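Long-range contact in protein induced by osmotic stress (PDB 5YWN), which probably reduces ketones, haloketones among them, to alcohols with NADPH, as a Rossmann-fold reductase of the dihydroflavonol-4-reductase subfamily: residues F266-F279 with F318-L330. The protein carries 1 engineered substitution. Numbering follows the deposited sequence.
Sequences FNGQTLLDVVRKNF and FETSVVDSIKQVL
Asn278 ND2 is gripped by two acceptors: it gives one N-H to Glu319 OE1 across the contact (3.0 Å, nearly straight at 171°) and the other to Val274 O, one turn back in its own helix (2.9 Å). Both acceptors lie close to the amide plane, which fixes the rotation of the group, whereas the carboxylate is met from above its plane. The extended chain of Glu319, with CG anti to its backbone N (chi1 176°), carries OE1 to the Asn278 amide, one face of which packs against Val323 CG2. An alanine in place of Asn278 would probably leave Glu319 OE1 without its mate and uncover Val323 CG2. Helices 268-278 and 318-330 cross at -59°, and Val274 sits as a knob among Phe318, Glu319, Val322 and Val323, its CG1 tight against Val322 CG1 (3.4 Å). At one end, the Phe318 ring meets Val274 CG2 at its edge and Phe266 CB in an off-centre CH-pi contact, 4.3 Å from the centroid. At the other, Ile326 CG2 covers one face of the Phe279 ring in a CH-pi contact (3.5 Å to the centroid). Val216 of helix 211-217 backs Val322 and Ile326. Outside the Rossmann sheet, the pair belongs to the C-terminal region that usually shapes the substrate side in extended short-chain reductases. Apolar packing joins the helices; the single directional cross-link, Asn278-Glu319, probably sets how they face each other there.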
# COMPACT_ATOMS: atom_id res chain seq x y z
N PHE A 266 15.23 9.09 -2.92
CA PHE A 266 15.33 9.46 -4.29
C PHE A 266 14.78 10.85 -4.55
O PHE A 266 14.00 11.36 -3.82
CB PHE A 266 14.54 8.48 -5.14
CG PHE A 266 13.08 8.61 -4.99
CD1 PHE A 266 12.43 8.01 -3.97
CD2 PHE A 266 12.39 9.38 -5.85
CE1 PHE A 266 11.10 8.14 -3.82
CE2 PHE A 266 11.05 9.52 -5.72
CZ PHE A 266 10.40 8.90 -4.71
N ASN A 267 15.16 11.37 -5.70
CA ASN A 267 14.52 12.50 -6.32
C ASN A 267 14.32 12.31 -7.82
O ASN A 267 14.61 11.30 -8.34
CB ASN A 267 15.18 13.82 -5.97
CG ASN A 267 16.56 14.00 -6.57
OD1 ASN A 267 16.90 13.41 -7.54
ND2 ASN A 267 17.31 14.86 -5.97
N GLY A 268 13.86 13.35 -8.47
CA GLY A 268 13.66 13.36 -9.88
C GLY A 268 14.92 13.08 -10.69
O GLY A 268 14.86 12.48 -11.68
N GLN A 269 16.05 13.56 -10.23
CA GLN A 269 17.32 13.26 -10.85
C GLN A 269 17.69 11.79 -10.78
O GLN A 269 18.10 11.25 -11.73
CB GLN A 269 18.44 14.13 -10.34
CG GLN A 269 19.67 14.08 -11.18
CD GLN A 269 19.50 14.68 -12.54
OE1 GLN A 269 19.22 15.83 -12.68
NE2 GLN A 269 19.65 13.87 -13.53
N THR A 270 17.45 11.18 -9.64
CA THR A 270 17.69 9.78 -9.44
C THR A 270 16.86 8.97 -10.45
O THR A 270 17.37 8.10 -11.09
CB THR A 270 17.25 9.32 -8.02
OG1 THR A 270 17.53 10.31 -7.07
CG2 THR A 270 17.96 8.07 -7.65
N LEU A 271 15.61 9.34 -10.60
CA LEU A 271 14.70 8.72 -11.51
C LEU A 271 15.12 8.85 -12.98
O LEU A 271 15.20 7.89 -13.67
CB LEU A 271 13.33 9.32 -11.31
CG LEU A 271 12.26 8.96 -12.29
CD1 LEU A 271 12.06 7.48 -12.46
CD2 LEU A 271 10.96 9.71 -12.11
N LEU A 272 15.45 10.04 -13.39
CA LEU A 272 15.92 10.33 -14.72
C LEU A 272 17.21 9.57 -15.05
O LEU A 272 17.35 9.03 -16.09
CB LEU A 272 16.19 11.80 -14.83
CG LEU A 272 15.12 12.71 -15.40
CD1 LEU A 272 15.59 14.13 -15.52
CD2 LEU A 272 14.62 12.20 -16.72
N ASP A 273 18.11 9.51 -14.12
CA ASP A 273 19.36 8.86 -14.32
C ASP A 273 19.17 7.37 -14.58
O ASP A 273 19.81 6.83 -15.39
CB ASP A 273 20.33 9.12 -13.16
CG ASP A 273 20.86 10.59 -13.11
OD1 ASP A 273 20.80 11.31 -14.08
OD2 ASP A 273 21.34 10.98 -12.08
N VAL A 274 18.29 6.75 -13.84
CA VAL A 274 18.01 5.36 -14.04
C VAL A 274 17.38 5.08 -15.39
O VAL A 274 17.84 4.28 -16.08
CB VAL A 274 17.18 4.82 -12.86
CG1 VAL A 274 16.44 3.54 -13.19
CG2 VAL A 274 18.03 4.66 -11.62
N VAL A 275 16.36 5.79 -15.72
CA VAL A 275 15.64 5.57 -16.94
C VAL A 275 16.50 5.78 -18.20
O VAL A 275 16.46 5.00 -19.08
CB VAL A 275 14.39 6.44 -16.96
CG1 VAL A 275 13.71 6.39 -18.28
CG2 VAL A 275 13.44 6.01 -15.88
N ARG A 276 17.28 6.84 -18.21
CA ARG A 276 18.12 7.13 -19.34
C ARG A 276 19.20 6.08 -19.63
O ARG A 276 19.42 5.77 -20.74
CB ARG A 276 18.69 8.54 -19.27
CG ARG A 276 17.69 9.67 -19.32
CD ARG A 276 18.30 11.00 -18.95
NE ARG A 276 19.38 11.28 -19.84
CZ ARG A 276 19.22 11.72 -21.07
NH1 ARG A 276 18.03 12.05 -21.50
NH2 ARG A 276 20.25 11.87 -21.85
N LYS A 277 19.85 5.56 -18.60
CA LYS A 277 20.80 4.47 -18.74
C LYS A 277 20.19 3.15 -19.21
O LYS A 277 20.67 2.54 -20.07
CB LYS A 277 21.52 4.25 -17.45
CG LYS A 277 22.45 5.37 -17.04
CD LYS A 277 23.07 5.09 -15.70
CE LYS A 277 24.23 6.01 -15.39
NZ LYS A 277 23.79 7.35 -15.10
N ASN A 278 19.11 2.75 -18.59
CA ASN A 278 18.33 1.60 -18.93
C ASN A 278 17.55 1.58 -20.22
O ASN A 278 17.42 0.58 -20.78
CB ASN A 278 17.52 1.12 -17.74
CG ASN A 278 18.38 0.63 -16.63
OD1 ASN A 278 18.84 -0.45 -16.65
ND2 ASN A 278 18.65 1.48 -15.70
N PHE A 279 17.04 2.71 -20.64
CA PHE A 279 16.24 2.85 -21.83
C PHE A 279 16.82 3.95 -22.72
O PHE A 279 16.28 4.98 -22.95
CB PHE A 279 14.78 3.07 -21.49
CG PHE A 279 14.24 2.10 -20.51
CD1 PHE A 279 13.73 0.93 -20.92
CD2 PHE A 279 14.31 2.36 -19.17
CE1 PHE A 279 13.25 0.02 -20.02
CE2 PHE A 279 13.83 1.47 -18.26
CZ PHE A 279 13.31 0.29 -18.68
N PHE A 318 16.30 0.54 -5.96
CA PHE A 318 15.51 1.53 -6.65
C PHE A 318 15.55 1.38 -8.17
O PHE A 318 14.56 1.45 -8.82
CB PHE A 318 15.97 2.92 -6.23
CG PHE A 318 15.36 4.02 -7.00
CD1 PHE A 318 14.15 4.50 -6.68
CD2 PHE A 318 16.03 4.61 -8.02
CE1 PHE A 318 13.57 5.51 -7.38
CE2 PHE A 318 15.47 5.62 -8.74
CZ PHE A 318 14.24 6.07 -8.42
N GLU A 319 16.71 1.14 -8.70
CA GLU A 319 16.88 0.94 -10.11
C GLU A 319 16.07 -0.26 -10.60
O GLU A 319 15.45 -0.19 -11.57
CB GLU A 319 18.35 0.79 -10.44
CG GLU A 319 18.63 0.48 -11.88
CD GLU A 319 20.04 0.82 -12.36
OE1 GLU A 319 20.34 0.46 -13.46
OE2 GLU A 319 20.81 1.43 -11.69
N THR A 320 16.11 -1.34 -9.87
CA THR A 320 15.40 -2.52 -10.26
C THR A 320 13.89 -2.27 -10.28
O THR A 320 13.25 -2.61 -11.22
CB THR A 320 15.79 -3.75 -9.44
OG1 THR A 320 17.19 -3.92 -9.45
CG2 THR A 320 15.19 -4.99 -10.03
N SER A 321 13.38 -1.63 -9.24
CA SER A 321 11.97 -1.36 -9.14
C SER A 321 11.53 -0.46 -10.30
O SER A 321 10.62 -0.75 -10.97
CB SER A 321 11.64 -0.73 -7.79
OG SER A 321 10.29 -0.47 -7.65
N VAL A 322 12.28 0.59 -10.52
CA VAL A 322 12.04 1.48 -11.62
C VAL A 322 12.14 0.78 -12.98
O VAL A 322 11.28 0.89 -13.73
CB VAL A 322 12.99 2.69 -11.54
CG1 VAL A 322 13.06 3.46 -12.82
CG2 VAL A 322 12.56 3.63 -10.44
N VAL A 323 13.20 0.05 -13.23
CA VAL A 323 13.39 -0.61 -14.51
C VAL A 323 12.25 -1.61 -14.75
O VAL A 323 11.70 -1.63 -15.76
CB VAL A 323 14.77 -1.33 -14.63
CG1 VAL A 323 14.81 -2.31 -15.77
CG2 VAL A 323 15.93 -0.37 -14.74
N ASP A 324 11.91 -2.40 -13.76
CA ASP A 324 10.87 -3.38 -13.89
C ASP A 324 9.56 -2.68 -14.21
O ASP A 324 8.82 -3.15 -14.98
CB ASP A 324 10.76 -4.24 -12.62
CG ASP A 324 11.87 -5.29 -12.51
OD1 ASP A 324 12.66 -5.41 -13.42
OD2 ASP A 324 11.92 -5.98 -11.51
N SER A 325 9.29 -1.55 -13.58
CA SER A 325 8.07 -0.84 -13.81
C SER A 325 7.96 -0.29 -15.25
O SER A 325 6.97 -0.43 -15.88
CB SER A 325 7.85 0.24 -12.73
OG SER A 325 6.70 0.99 -12.92
N ILE A 326 9.04 0.31 -15.72
CA ILE A 326 9.15 0.82 -17.06
C ILE A 326 9.11 -0.23 -18.16
O ILE A 326 8.48 -0.03 -19.12
CB ILE A 326 10.32 1.79 -17.20
CG1 ILE A 326 10.01 3.05 -16.43
CG2 ILE A 326 10.58 2.17 -18.64
CD1 ILE A 326 11.18 3.65 -15.80
N LYS A 327 9.79 -1.33 -17.95
CA LYS A 327 9.81 -2.42 -18.91
C LYS A 327 8.40 -2.87 -19.14
O LYS A 327 8.02 -3.06 -20.23
CB LYS A 327 10.61 -3.60 -18.41
CG LYS A 327 12.04 -3.55 -18.80
CD LYS A 327 12.86 -4.75 -18.37
CE LYS A 327 14.33 -4.52 -18.66
NZ LYS A 327 15.27 -5.15 -17.69
N GLN A 328 7.60 -2.98 -18.08
CA GLN A 328 6.23 -3.35 -18.24
C GLN A 328 5.41 -2.39 -19.07
O GLN A 328 4.67 -2.80 -19.88
CB GLN A 328 5.56 -3.55 -16.90
CG GLN A 328 4.15 -4.04 -17.00
CD GLN A 328 3.55 -4.41 -15.68
OE1 GLN A 328 3.54 -3.63 -14.78
NE2 GLN A 328 3.06 -5.61 -15.59
N VAL A 329 5.54 -1.11 -18.81
CA VAL A 329 4.79 -0.13 -19.54
C VAL A 329 5.19 -0.14 -21.02
O VAL A 329 4.38 -0.02 -21.86
CB VAL A 329 4.90 1.27 -18.93
CG1 VAL A 329 4.29 2.31 -19.87
CG2 VAL A 329 4.24 1.31 -17.58
N LEU A 330 6.46 -0.30 -21.29
CA LEU A 330 6.92 -0.40 -22.66
C LEU A 330 6.37 -1.65 -23.35
O LEU A 330 5.95 -1.57 -24.46
CB LEU A 330 8.43 -0.34 -22.76
CG LEU A 330 9.08 0.93 -22.31
CD1 LEU A 330 10.55 0.92 -22.47
CD2 LEU A 330 8.51 2.12 -22.97